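Local atomic coordinates of 433aa long hypothetical phosphoribosylglycinamide formyl transferase (Pyrococcus horikoshii, PDB entry 2DWC), a protein that is a PurT-type member of the ATP-grasp superfamily, with a preATP-grasp domain of Rossmann type ahead of the ATP-grasp domain and adenosine-5'-diphosphate bound. Residues H346-K351 and M406-I411; G240-S245 and T299-L304. All coordinates share one frame; numbering follows the deposited sequence.

Contact 1. Residues H346-K351 and M406-I411; sequences HVIKAK and MVAHMI
The carbonyl oxygen of Val347 accepts a 3.0 Å hydrogen bond from His346 ND1, and both partners bear on the methyl of Ala408 in the helix opposite. The bond bends moderately, 152° at the hydrogen, and arrives in the carbonyl plane on a lone pair, with the acceptor close to the plane of the imidazole. It depends on the first torsion of His346: with CG anti to the backbone N (chi1 -167°), the ring lies beside the onward chain and ND1 reaches the next carbonyl. Ala408 CB then settles 3.5 Å from His346 ND1 and 3.6 Å from Val347 O, small enough for helix 397-409 to come in close to strand 343-349. On one flank of this methyl the His409 ring meets the His346 ring obliquely, planes at 70°, and His409 NE2 sits 3.8 Å from His346 CE1. On another, the contact is purely aliphatic: Ile348 and Ile411 cross at about a right angle, their CD1 methyls 3.8 Å apart. Val373 touches Ile411 and Ala390 lies against Ala408, so helix 397-409 and the loop residue Ile411 that follows pack on strands 371-375 and 386-393 as well as 343-349. Because ND1 is the donor here, His346 NE2 would be the acceptor nitrogen in a neutral ring; with the imidazole of His409 so near, protonation of both rings at once is probably disfavoured. The bond within strand 343-349 fixes the imidazole, while segment 406-411 is held by packing: a methyl against the bonded pair, two imidazoles and two isoleucines.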
# COMPACT_ATOMS: atom_id res chain seq x y z
N HIS B 346 4.91 13.02 -10.34
CA HIS B 346 4.54 13.84 -11.47
C HIS B 346 3.17 13.30 -11.91
O HIS B 346 2.97 12.08 -12.02
CB HIS B 346 5.55 13.74 -12.61
CG HIS B 346 5.36 14.80 -13.65
ND1 HIS B 346 4.29 14.80 -14.52
CD2 HIS B 346 6.03 15.96 -13.88
CE1 HIS B 346 4.31 15.91 -15.24
NE2 HIS B 346 5.35 16.63 -14.87
N VAL B 347 2.21 14.19 -12.11
CA VAL B 347 0.87 13.75 -12.52
C VAL B 347 0.81 13.17 -13.91
O VAL B 347 1.68 13.40 -14.75
CB VAL B 347 -0.14 14.94 -12.43
CG1 VAL B 347 -0.10 15.53 -11.02
CG2 VAL B 347 0.19 16.02 -13.49
N ILE B 348 -0.23 12.34 -14.12
CA ILE B 348 -0.53 11.74 -15.42
C ILE B 348 -1.94 12.27 -15.65
O ILE B 348 -2.91 11.85 -14.99
CB ILE B 348 -0.52 10.20 -15.35
CG1 ILE B 348 0.92 9.71 -15.02
CG2 ILE B 348 -0.96 9.64 -16.69
CD1 ILE B 348 0.98 8.20 -14.69
N LYS B 349 -2.05 13.25 -16.55
CA LYS B 349 -3.35 13.90 -16.79
C LYS B 349 -3.91 13.62 -18.16
O LYS B 349 -3.16 13.51 -19.12
CB LYS B 349 -3.24 15.42 -16.63
CG LYS B 349 -2.61 15.88 -15.33
CD LYS B 349 -3.06 17.30 -14.98
CE LYS B 349 -3.00 18.22 -16.19
NZ LYS B 349 -3.74 19.49 -15.92
N ALA B 350 -5.24 13.54 -18.25
CA ALA B 350 -5.86 13.24 -19.54
C ALA B 350 -5.88 14.49 -20.39
O ALA B 350 -6.15 15.59 -19.88
CB ALA B 350 -7.30 12.73 -19.34
N LYS B 351 -5.63 14.30 -21.68
CA LYS B 351 -5.65 15.39 -22.65
C LYS B 351 -6.90 15.20 -23.51
O LYS B 351 -7.15 15.97 -24.43
CB LYS B 351 -4.41 15.34 -23.53
CG LYS B 351 -3.16 15.85 -22.86
CD LYS B 351 -3.32 17.32 -22.50
CE LYS B 351 -1.95 17.98 -22.29
NZ LYS B 351 -2.04 19.46 -22.07
N MET B 406 10.10 12.12 -16.16
CA MET B 406 10.39 11.31 -17.32
C MET B 406 9.43 10.12 -17.43
O MET B 406 8.94 9.83 -18.51
CB MET B 406 11.85 10.83 -17.27
CG MET B 406 12.17 9.77 -18.29
SD MET B 406 13.91 9.26 -18.22
CE MET B 406 13.94 8.06 -16.79
N VAL B 407 9.17 9.43 -16.32
CA VAL B 407 8.24 8.29 -16.32
C VAL B 407 6.82 8.75 -16.72
O VAL B 407 6.16 8.12 -17.57
CB VAL B 407 8.21 7.60 -14.92
CG1 VAL B 407 7.07 6.52 -14.86
CG2 VAL B 407 9.56 6.90 -14.68
N ALA B 408 6.35 9.85 -16.16
CA ALA B 408 5.02 10.32 -16.54
C ALA B 408 4.94 10.63 -18.02
O ALA B 408 3.95 10.30 -18.68
CB ALA B 408 4.63 11.56 -15.73
N HIS B 409 5.97 11.29 -18.55
CA HIS B 409 5.97 11.64 -19.96
C HIS B 409 6.09 10.46 -20.94
O HIS B 409 5.85 10.64 -22.12
CB HIS B 409 7.07 12.69 -20.23
CG HIS B 409 6.74 14.03 -19.66
ND1 HIS B 409 7.67 15.05 -19.58
CD2 HIS B 409 5.59 14.53 -19.15
CE1 HIS B 409 7.10 16.12 -19.05
NE2 HIS B 409 5.84 15.84 -18.77
N MET B 410 6.44 9.27 -20.45
CA MET B 410 6.52 8.09 -21.27
C MET B 410 5.14 7.44 -21.47
O MET B 410 4.97 6.53 -22.30
CB MET B 410 7.44 7.06 -20.62
CG MET B 410 8.92 7.46 -20.68
SD MET B 410 9.92 6.21 -19.83
CE MET B 410 11.58 6.73 -20.15
N ILE B 411 4.16 7.90 -20.71
CA ILE B 411 2.83 7.30 -20.80
C ILE B 411 1.87 8.06 -21.70
O ILE B 411 1.76 9.29 -21.62
CB ILE B 411 2.26 7.13 -19.37
CG1 ILE B 411 3.12 6.08 -18.63
CG2 ILE B 411 0.77 6.67 -19.44
CD1 ILE B 411 2.94 6.12 -17.16

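Contact 2. Residues G240-S245 and T299-L304; sequences GDYHAS and TGMVTL
This is a buried packing contact between two segments of the ATP-grasp family region, where side chains of strand 241-247 meet the 3-10 segment 299-301 and the residue after it, which lead to helix 303-306. One direct polar bond ties them: Ser245 OG donates to Thr299 O at 2.8 Å, in the carbonyl plane and on a lone pair, with a C=O...donor angle of 129°. A first torsion of 62° points the serine hydroxyl at that carbonyl and sets OG 3.8 Å from Val302 CB. The backbones themselves bring Ser245 CB to 4.0 Å from Thr299 CB. Three residues earlier, Tyr242 turns one face of its ring to Thr299. Thr299 CA lies over the centre of that face, 4.3 Å from the ring centroid, a CH-pi contact, and Thr299 CG2 reaches in to 3.9 Å from Tyr242 CG. Met301 comes to the same ring from the edge: its chain, bent at the last torsion, sets CE 3.8 Å from Tyr242 OH. The first torsion of Tyr242, 111°, is well away from a staggered value, so the ring appears to pay some strain for this position. Thr345 of strand 343-349 bonds to both Tyr242 OH and Ser245 OG, and Thr212 holds the hydroxyl of Thr299. Tyr242 also touches Gln237, which lines the ADP pocket. Segment 299-304 follows strand 286-293, the carrier of Asn290 and Glu291 of that pocket, consistent with a buried core next to the nucleotide site of an ATP-grasp fold.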
# COMPACT_ATOMS: atom_id res chain seq x y z
N GLY B 240 -3.68 26.49 -11.28
CA GLY B 240 -4.51 25.89 -10.26
C GLY B 240 -4.37 24.40 -10.02
O GLY B 240 -5.00 23.87 -9.10
N ASP B 241 -3.56 23.71 -10.82
CA ASP B 241 -3.39 22.27 -10.62
C ASP B 241 -1.92 21.91 -10.40
O ASP B 241 -1.02 22.37 -11.13
CB ASP B 241 -3.97 21.49 -11.80
CG ASP B 241 -3.99 19.97 -11.55
OD1 ASP B 241 -2.93 19.31 -11.67
OD2 ASP B 241 -5.09 19.43 -11.23
N TYR B 242 -1.66 21.12 -9.37
CA TYR B 242 -0.29 20.75 -9.10
C TYR B 242 0.10 19.77 -10.21
O TYR B 242 -0.73 19.05 -10.79
CB TYR B 242 -0.14 20.19 -7.67
CG TYR B 242 0.18 18.72 -7.57
CD1 TYR B 242 1.50 18.26 -7.52
CD2 TYR B 242 -0.85 17.78 -7.57
CE1 TYR B 242 1.78 16.89 -7.47
CE2 TYR B 242 -0.58 16.42 -7.54
CZ TYR B 242 0.74 15.98 -7.48
OH TYR B 242 1.00 14.64 -7.48
N HIS B 243 1.38 19.81 -10.57
CA HIS B 243 1.90 18.98 -11.64
C HIS B 243 2.95 18.03 -11.11
O HIS B 243 3.09 16.92 -11.61
CB HIS B 243 2.52 19.89 -12.72
CG HIS B 243 2.16 19.50 -14.12
ND1 HIS B 243 3.10 19.29 -15.11
CD2 HIS B 243 0.95 19.22 -14.68
CE1 HIS B 243 2.49 18.89 -16.22
NE2 HIS B 243 1.19 18.85 -15.99
N ALA B 244 3.72 18.48 -10.12
CA ALA B 244 4.80 17.68 -9.53
C ALA B 244 5.03 18.10 -8.09
O ALA B 244 4.80 19.26 -7.76
CB ALA B 244 6.12 17.89 -10.33
N SER B 245 5.48 17.18 -7.24
CA SER B 245 5.80 17.51 -5.85
C SER B 245 6.97 16.66 -5.43
O SER B 245 7.30 15.66 -6.10
CB SER B 245 4.61 17.26 -4.91
OG SER B 245 4.28 15.87 -4.93
N THR B 299 -0.38 17.20 -3.23
CA THR B 299 1.08 17.30 -3.29
C THR B 299 1.70 16.28 -2.35
O THR B 299 2.81 15.81 -2.58
CB THR B 299 1.53 18.71 -2.88
OG1 THR B 299 1.10 18.96 -1.53
CG2 THR B 299 0.89 19.76 -3.84
N GLY B 300 0.94 15.91 -1.32
CA GLY B 300 1.39 14.93 -0.35
C GLY B 300 1.45 13.51 -0.87
O GLY B 300 1.90 12.63 -0.15
N MET B 301 1.02 13.25 -2.11
CA MET B 301 1.13 11.88 -2.63
C MET B 301 2.58 11.44 -2.68
O MET B 301 2.86 10.26 -2.69
CB MET B 301 0.45 11.73 -4.01
CG MET B 301 -1.09 11.56 -3.87
SD MET B 301 -1.84 11.18 -5.49
CE MET B 301 -2.04 12.81 -6.20
N VAL B 302 3.51 12.39 -2.70
CA VAL B 302 4.92 11.98 -2.68
C VAL B 302 5.24 11.08 -1.46
O VAL B 302 6.10 10.18 -1.54
CB VAL B 302 5.84 13.21 -2.68
CG1 VAL B 302 5.65 14.05 -1.42
CG2 VAL B 302 7.32 12.75 -2.80
N THR B 303 4.51 11.26 -0.36
CA THR B 303 4.76 10.46 0.84
C THR B 303 4.43 8.96 0.69
O THR B 303 4.80 8.15 1.53
CB THR B 303 4.07 11.03 2.09
OG1 THR B 303 2.64 10.98 1.91
CG2 THR B 303 4.54 12.49 2.33
N LEU B 304 3.77 8.61 -0.43
CA LEU B 304 3.53 7.19 -0.75
C LEU B 304 4.92 6.56 -0.97
O LEU B 304 5.09 5.35 -0.85
CB LEU B 304 2.74 7.10 -2.05
CG LEU B 304 1.30 7.57 -1.86
CD1 LEU B 304 0.58 7.58 -3.24
CD2 LEU B 304 0.56 6.61 -0.89

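Contacts 1 and 2 share one mixed sheet, since strands 343-349 and 241-247 are neighbours in it. They are joined directly: Val347 N lies 2.9 Å from His243 O, a probable hydrogen bond, and the His346 and His243 rings meet. Contact 2 is entirely buried and near the nucleotide, while contact 1 is mostly buried but has His409 exposed to solvent; the centre of contact 2 is about 9 Å from the centre of the chain, that of contact 1 about 20 Å. Their chemistry differs accordingly. The inner contact combines a hydroxyl-to-carbonyl bond with packing on a tyrosine ring, whereas the outer one, in the PurT C-terminal region, relies on aliphatic groups and two imidazoles.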